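Local atomic coordinates of intramolecular trans-sialidase (Macrobdella decora, PDB entry 3SLI), a protein that cleaves terminal sialic acid from sialylated glycans by an intramolecular trans-sialidase reaction that releases 2,7-anhydro-Neu5Ac. Residues A[20-25]-A[153-158]; A[39-44]-A[111-116]; A[51-56]-A[68-73]. All coordinates share one frame; numbering follows the deposited sequence.

Contact 1. Residues A[20-25]-A[153-158]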
# COMPACT_ATOMS: atom_id res chain seq x y z
N TYR A 20 18.08 7.94 32.18
CA TYR A 20 18.21 9.24 32.85
C TYR A 20 17.19 9.29 33.98
O TYR A 20 16.00 9.11 33.74
CB TYR A 20 17.96 10.39 31.87
CG TYR A 20 18.27 11.76 32.42
CD1 TYR A 20 17.32 12.48 33.16
CD2 TYR A 20 19.52 12.36 32.20
CE1 TYR A 20 17.61 13.76 33.67
CE2 TYR A 20 19.81 13.63 32.70
CZ TYR A 20 18.85 14.32 33.43
OH TYR A 20 19.13 15.59 33.90
N SER A 21 17.66 9.54 35.20
CA SER A 21 16.79 9.59 36.37
C SER A 21 16.08 10.92 36.58
O SER A 21 16.70 11.98 36.58
CB SER A 21 17.59 9.25 37.63
OG SER A 21 16.78 9.43 38.79
N LEU A 22 14.77 10.86 36.78
CA LEU A 22 13.95 12.04 37.03
C LEU A 22 13.43 12.00 38.48
O LEU A 22 12.47 12.70 38.83
CB LEU A 22 12.76 12.08 36.07
CG LEU A 22 13.12 12.32 34.60
CD1 LEU A 22 11.86 12.29 33.76
CD2 LEU A 22 13.85 13.64 34.46
N ASP A 23 14.06 11.16 39.30
CA ASP A 23 13.67 10.99 40.69
C ASP A 23 13.81 12.26 41.53
O ASP A 23 13.05 12.45 42.48
CB ASP A 23 14.49 9.85 41.34
CG ASP A 23 14.23 8.48 40.69
OD1 ASP A 23 13.33 8.37 39.84
OD2 ASP A 23 14.94 7.51 41.04
N GLN A 24 14.76 13.14 41.20
CA GLN A 24 14.95 14.37 41.97
C GLN A 24 14.07 15.55 41.55
O GLN A 24 14.16 16.62 42.16
CB GLN A 24 16.43 14.79 42.04
CG GLN A 24 17.09 15.36 40.74
CD GLN A 24 16.69 16.82 40.38
OE1 GLN A 24 16.69 17.19 39.19
NE2 GLN A 24 16.38 17.64 41.38
N GLU A 25 13.26 15.38 40.50
CA GLU A 25 12.39 16.46 40.05
C GLU A 25 11.36 16.76 41.13
O GLU A 25 10.88 15.86 41.81
CB GLU A 25 11.67 16.09 38.75
CG GLU A 25 12.59 15.91 37.55
CD GLU A 25 13.29 17.20 37.14
OE1 GLU A 25 12.60 18.23 36.97
OE2 GLU A 25 14.53 17.17 37.00
N VAL A 153 11.25 7.20 38.33
CA VAL A 153 10.70 7.86 37.15
C VAL A 153 11.95 7.94 36.30
O VAL A 153 12.94 8.56 36.69
CB VAL A 153 10.17 9.29 37.44
CG1 VAL A 153 9.65 9.92 36.15
CG2 VAL A 153 9.06 9.24 38.48
N THR A 154 11.92 7.28 35.14
CA THR A 154 13.08 7.21 34.27
C THR A 154 12.80 7.53 32.80
O THR A 154 11.74 7.22 32.26
CB THR A 154 13.73 5.79 34.36
OG1 THR A 154 14.06 5.50 35.72
CG2 THR A 154 15.00 5.70 33.52
N LEU A 155 13.79 8.15 32.18
CA LEU A 155 13.75 8.52 30.77
C LEU A 155 14.75 7.59 30.07
O LEU A 155 15.81 7.28 30.63
CB LEU A 155 14.24 9.97 30.64
CG LEU A 155 13.43 11.09 30.00
CD1 LEU A 155 11.97 11.02 30.40
CD2 LEU A 155 14.07 12.43 30.38
N GLY A 156 14.40 7.11 28.88
CA GLY A 156 15.30 6.26 28.11
C GLY A 156 15.50 4.82 28.53
O GLY A 156 16.47 4.18 28.13
N GLY A 157 14.58 4.28 29.32
CA GLY A 157 14.71 2.91 29.76
C GLY A 157 13.70 2.60 30.85
O GLY A 157 13.00 3.51 31.31
N THR A 158 13.57 1.33 31.19
CA THR A 158 12.66 0.88 32.24
C THR A 158 13.49 0.10 33.24
O THR A 158 14.18 -0.85 32.86
CB THR A 158 11.55 -0.03 31.68
OG1 THR A 158 10.66 0.75 30.86
CG2 THR A 158 10.75 -0.68 32.81
O HOH W 1 15.32 6.83 37.74
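Leu-22 sets its CD1 methyl 3.6 Å from CD1 of Leu-155, on the densely packed side of the pairing between 20-25 and 153-158. Its CB adds a second touch, 3.8 Å from CG1 of Val-153, where the two side chains cross at about a right angle. The leucine CG lies beside the backbone N (chi1 -68°), and from there the branch reaches both partners. All three residues are buried, and Phe-55 of strand 51-58 touches Val-153 and Leu-155. Tyr-20 meets Leu-155 mainly through its base, CB to CB at 3.9 Å, and Leu-22 CD2 lies in plane at the edge of its ring. The ring leads away from 153-158, and the side chain also touches Lys-9 and Val-12 of strand 5-14.

The backbone pairing is antiparallel and short. Leu-155 N donates to Tyr-20 O at 2.9 Å in a nearly straight bond (169°), whereas the return bond from Tyr-20 N is bent to 126° and weak. Leu-22 N to Val-153 O follows, after which the chain enters a type I turn, Leu-22 to Glu-25.

The opposite face, with Ser-21 and Thr-154, is polar and looser. Ser-21, exposed, accepts from Asp-23 N through OG in an ST turn. A water donates to Thr-154 OG1 at 2.7 Å and, weakly, to Asp-23 OD1; Thr-154 OG1 is also bonded to Asn-152. Asp-23 OD1 receives Val-153 N at 2.8 Å, nearly along its C-O axis. A side-chain carboxylate thus supplies the acceptor where the backbone has already turned from the strand, and the N-H and water directed at OD1 would probably favour its ionised form.

Contact 2. Residues A[39-44]-A[111-116]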
# COMPACT_ATOMS: atom_id res chain seq x y z
N ILE A 39 1.06 12.33 28.77
CA ILE A 39 2.50 12.47 28.61
C ILE A 39 2.76 12.78 27.16
O ILE A 39 2.22 12.12 26.27
CB ILE A 39 3.31 11.20 28.98
CG1 ILE A 39 3.12 10.82 30.45
CG2 ILE A 39 4.79 11.43 28.70
CD1 ILE A 39 2.02 9.83 30.68
N ILE A 40 3.52 13.83 26.91
CA ILE A 40 3.86 14.19 25.55
C ILE A 40 5.34 14.44 25.48
O ILE A 40 5.91 15.12 26.34
CB ILE A 40 3.03 15.40 25.02
CG1 ILE A 40 3.65 15.95 23.74
CG2 ILE A 40 2.90 16.47 26.07
CD1 ILE A 40 2.64 16.55 22.82
N LEU A 41 6.00 13.82 24.51
CA LEU A 41 7.42 14.01 24.37
C LEU A 41 7.94 13.97 22.94
O LEU A 41 7.35 13.35 22.06
CB LEU A 41 8.21 13.03 25.25
CG LEU A 41 8.24 11.51 25.09
CD1 LEU A 41 9.44 11.01 25.87
CD2 LEU A 41 6.97 10.86 25.62
N SER A 42 9.01 14.73 22.74
CA SER A 42 9.70 14.86 21.47
C SER A 42 11.01 14.11 21.66
O SER A 42 11.70 14.32 22.65
CB SER A 42 9.97 16.35 21.23
OG SER A 42 10.64 16.58 20.00
N TYR A 43 11.37 13.23 20.73
CA TYR A 43 12.61 12.47 20.87
C TYR A 43 13.26 12.21 19.52
O TYR A 43 12.60 12.26 18.48
CB TYR A 43 12.35 11.10 21.53
CG TYR A 43 11.72 10.10 20.58
CD1 TYR A 43 10.34 10.05 20.41
CD2 TYR A 43 12.52 9.27 19.77
CE1 TYR A 43 9.77 9.22 19.46
CE2 TYR A 43 11.95 8.43 18.81
CZ TYR A 43 10.57 8.41 18.66
OH TYR A 43 9.98 7.63 17.70
N LYS A 44 14.54 11.84 19.56
CA LYS A 44 15.33 11.49 18.38
C LYS A 44 16.13 10.26 18.79
O LYS A 44 16.97 10.34 19.69
CB LYS A 44 16.28 12.63 18.00
CG LYS A 44 17.24 12.26 16.89
CD LYS A 44 18.01 13.47 16.37
CE LYS A 44 18.99 14.00 17.39
NZ LYS A 44 19.71 15.20 16.85
N ASN A 111 10.55 12.86 16.49
CA ASN A 111 9.17 12.42 16.36
C ASN A 111 8.52 12.96 17.63
O ASN A 111 9.20 13.14 18.65
CB ASN A 111 9.05 10.89 16.32
CG ASN A 111 9.66 10.29 15.05
OD1 ASN A 111 10.87 10.12 14.95
ND2 ASN A 111 8.81 9.94 14.10
N THR A 112 7.24 13.27 17.56
CA THR A 112 6.52 13.79 18.71
C THR A 112 5.38 12.83 19.00
O THR A 112 4.53 12.57 18.13
CB THR A 112 6.00 15.22 18.45
OG1 THR A 112 7.05 16.01 17.86
CG2 THR A 112 5.57 15.88 19.77
N VAL A 113 5.36 12.29 20.21
CA VAL A 113 4.35 11.32 20.61
C VAL A 113 3.61 11.73 21.89
O VAL A 113 4.07 12.61 22.63
CB VAL A 113 4.99 9.92 20.80
CG1 VAL A 113 5.82 9.57 19.58
CG2 VAL A 113 5.87 9.88 22.05
N ALA A 114 2.47 11.08 22.14
CA ALA A 114 1.67 11.37 23.32
C ALA A 114 0.80 10.20 23.73
O ALA A 114 0.29 9.45 22.90
CB ALA A 114 0.78 12.59 23.09
N LEU A 115 0.66 10.03 25.04
CA LEU A 115 -0.20 9.00 25.58
C LEU A 115 -1.17 9.72 26.50
O LEU A 115 -0.77 10.53 27.35
CB LEU A 115 0.58 7.97 26.40
CG LEU A 115 -0.44 7.14 27.19
CD1 LEU A 115 -1.00 6.02 26.32
CD2 LEU A 115 0.14 6.63 28.47
N LYS A 116 -2.45 9.44 26.32
CA LYS A 116 -3.49 10.03 27.13
C LYS A 116 -4.18 8.92 27.93
O LYS A 116 -4.66 7.94 27.34
CB LYS A 116 -4.48 10.75 26.21
CG LYS A 116 -5.77 11.21 26.84
CD LYS A 116 -6.65 11.77 25.73
CE LYS A 116 -8.02 12.12 26.23
NZ LYS A 116 -8.78 12.79 25.14
O HOH W 2 8.58 18.16 18.59
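Tyr-43 and Asn-111 bring the flat groups together, with the phenol ring and the amide plane only 19° apart. The two side chains cross obliquely, with Asn-111 CB 3.6 Å from Tyr-43 CE1. At the ring edge, in its plane, lies CG1 of Val-113, 4.0 Å from CE1 of Tyr-43, the two side chains crossing at about a right angle. The tyrosine takes the crowded position, CG between the backbone N and carbonyl carbon (chi1 76°), which carries its ring toward strand 111-116. Val-100, Phe-168, Leu-54 and Ile-73 also touch the tyrosine.

The same face continues with Leu-41 CD2 against Val-113 CG2 at 3.9 Å, then a looser meeting of Ile-39 and Leu-115. On the reverse face Ile-40 CB lies 4.1 Å from Ala-114 CB, and helix 184-191 covers both through Ala-190, Leu-187 and Thr-191. Farther along that face one water joins Ser-42 OG (3.0 Å) to Thr-112 OG1 (2.7 Å), and Thr-112 OG1 is also hydrogen-bonded to Thr-194.

Six backbone bonds pair residues 39, 41 and 43 with 115, 113 and 111, among them Val-113 N to Leu-41 O at 2.9 Å. All are near straight, and the strand axes stand 170° apart, evidence of a regular antiparallel pairing without a bulge. With strands 51-58 and 67-74 packed across the tyrosine-bearing face, the arrangement is that of a concanavalin-like beta sandwich, as expected for the N-terminal domain of this sialidase.

Contact 3. Residues A[51-56]-A[68-73]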
# COMPACT_ATOMS: atom_id res chain seq x y z
N ILE A 51 13.77 -2.68 21.39
CA ILE A 51 12.71 -1.97 22.13
C ILE A 51 13.40 -0.87 22.92
O ILE A 51 14.39 -1.12 23.63
CB ILE A 51 11.99 -2.91 23.13
CG1 ILE A 51 11.49 -4.18 22.44
CG2 ILE A 51 10.82 -2.17 23.80
CD1 ILE A 51 10.41 -3.96 21.41
N GLN A 52 12.86 0.35 22.82
CA GLN A 52 13.42 1.51 23.49
C GLN A 52 12.38 2.33 24.26
O GLN A 52 11.52 2.99 23.65
CB GLN A 52 14.13 2.41 22.47
CG GLN A 52 15.24 1.71 21.69
CD GLN A 52 15.89 2.58 20.64
OE1 GLN A 52 16.19 3.76 20.89
NE2 GLN A 52 16.12 2.02 19.47
N SER A 53 12.41 2.25 25.59
CA SER A 53 11.50 3.01 26.45
C SER A 53 11.89 4.47 26.37
O SER A 53 13.07 4.82 26.45
CB SER A 53 11.62 2.58 27.92
OG SER A 53 11.15 1.27 28.15
N LEU A 54 10.89 5.33 26.18
CA LEU A 54 11.08 6.77 26.12
C LEU A 54 10.92 7.35 27.54
O LEU A 54 11.74 8.15 27.99
CB LEU A 54 10.01 7.37 25.22
CG LEU A 54 10.32 7.69 23.76
CD1 LEU A 54 11.54 6.95 23.26
CD2 LEU A 54 9.10 7.41 22.92
N PHE A 55 9.90 6.87 28.24
CA PHE A 55 9.56 7.32 29.58
C PHE A 55 8.94 6.16 30.35
O PHE A 55 8.13 5.42 29.79
CB PHE A 55 8.54 8.47 29.47
CG PHE A 55 7.92 8.89 30.78
CD1 PHE A 55 8.58 9.79 31.61
CD2 PHE A 55 6.67 8.41 31.17
CE1 PHE A 55 8.01 10.21 32.82
CE2 PHE A 55 6.09 8.82 32.38
CZ PHE A 55 6.76 9.72 33.20
N SER A 56 9.31 6.01 31.62
CA SER A 56 8.77 4.94 32.46
C SER A 56 8.69 5.33 33.93
O SER A 56 9.43 6.19 34.41
CB SER A 56 9.62 3.66 32.34
OG SER A 56 10.92 3.87 32.85
N HIS A 68 5.51 -1.93 36.27
CA HIS A 68 5.93 -0.67 35.68
C HIS A 68 5.00 -0.21 34.57
O HIS A 68 4.16 -0.97 34.09
CB HIS A 68 7.35 -0.80 35.10
CG HIS A 68 7.50 -1.90 34.08
ND1 HIS A 68 8.22 -3.05 34.31
CD2 HIS A 68 7.00 -2.02 32.82
CE1 HIS A 68 8.18 -3.83 33.25
NE2 HIS A 68 7.44 -3.23 32.33
N PHE A 69 5.17 1.05 34.18
CA PHE A 69 4.44 1.65 33.08
C PHE A 69 5.50 2.28 32.20
O PHE A 69 6.44 2.90 32.72
CB PHE A 69 3.48 2.75 33.55
CG PHE A 69 3.08 3.71 32.45
CD1 PHE A 69 2.13 3.35 31.49
CD2 PHE A 69 3.72 4.95 32.32
CE1 PHE A 69 1.83 4.19 30.43
CE2 PHE A 69 3.43 5.80 31.26
CZ PHE A 69 2.48 5.42 30.31
N HIS A 70 5.39 2.11 30.89
CA HIS A 70 6.36 2.73 29.99
C HIS A 70 5.79 2.97 28.60
O HIS A 70 4.83 2.30 28.18
CB HIS A 70 7.68 1.93 29.93
CG HIS A 70 7.69 0.77 28.97
ND1 HIS A 70 6.83 -0.30 29.06
CD2 HIS A 70 8.53 0.49 27.93
CE1 HIS A 70 7.14 -1.19 28.13
NE2 HIS A 70 8.16 -0.74 27.44
N ILE A 71 6.29 4.03 27.96
CA ILE A 71 5.91 4.38 26.59
C ILE A 71 7.20 4.04 25.85
O ILE A 71 8.26 4.51 26.24
CB ILE A 71 5.64 5.90 26.43
CG1 ILE A 71 4.51 6.35 27.35
CG2 ILE A 71 5.31 6.23 24.96
CD1 ILE A 71 4.29 7.86 27.36
N TYR A 72 7.11 3.25 24.78
CA TYR A 72 8.31 2.84 24.04
C TYR A 72 8.14 2.92 22.53
O TYR A 72 7.02 3.04 22.03
CB TYR A 72 8.68 1.38 24.42
CG TYR A 72 7.68 0.35 23.91
CD1 TYR A 72 7.77 -0.15 22.61
CD2 TYR A 72 6.60 -0.05 24.70
CE1 TYR A 72 6.80 -1.00 22.10
CE2 TYR A 72 5.62 -0.91 24.19
CZ TYR A 72 5.73 -1.38 22.89
OH TYR A 72 4.75 -2.19 22.37
N ILE A 73 9.27 2.82 21.82
CA ILE A 73 9.30 2.79 20.37
C ILE A 73 10.19 1.58 20.00
O ILE A 73 10.91 1.06 20.86
CB ILE A 73 9.88 4.09 19.74
CG1 ILE A 73 11.22 4.47 20.37
CG2 ILE A 73 8.86 5.23 19.84
CD1 ILE A 73 12.42 4.38 19.44
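Ile-71 O is gripped by two successive amides: Leu-54 N at 2.8 Å, with an N-H...O angle of 167°, and Phe-55 N in a weak bond of 3.5 Å. Both residues therefore face Ile-71, which defines a classic beta bulge in the hairpin of strands 51-58 and 67-74. The register shifts by one here: Ser-53 pairs with Tyr-72, yet Phe-55 pairs with Ile-71, whose N returns a 2.9 Å bond to Phe-55 O. On the far side of the bulge Gln-52 and Ile-73 exchange two further bonds, and the chain corner at 54 and 55 accompanies an angle of 138° between the short strand axes.

Phe-55 and Phe-69 meet edge to edge, each near the plane of the other's ring, Phe-55 CD2 to Phe-69 CE2 at 4.2 Å. On the opposite face, Ser-56 CB lies 3.5 Å from His-70 CB, while the serine OG turns to Gly-157 O and the histidine ring stacks on Tyr-166. Ile-51 lays CG2 obliquely against the Tyr-72 ring. Leu-54 crosses Ile-73 at about a right angle, and its two methyls are divided between two branches: CD1 meets Ile-73 CG1 and CD2 meets Ile-73 CG2, each at 3.8 Å.

How the contacts relate
Contacts 1 and 3 belong to one antiparallel sheet, in which strand 152-155 lies between 20-21 and 51-58; contact 2 belongs to the facing sheet. Contact 1, at an outermost strand, is partly buried, pairs briefly and draws on a carboxylate and water. Contacts 2 and 3 are buried and mainly apolar, with centres about 11 Å apart. Their inner faces interlock: Leu-41 and Tyr-43 pack on Leu-54, and Leu-115 on Phe-69 and Ile-71. Contact 2 is regular, contact 3 bulged. Ser-56 ties contact 3 to contact 1, its N donating to Thr-154 O at 2.8 Å, whereas contacts 1 and 2 do not touch.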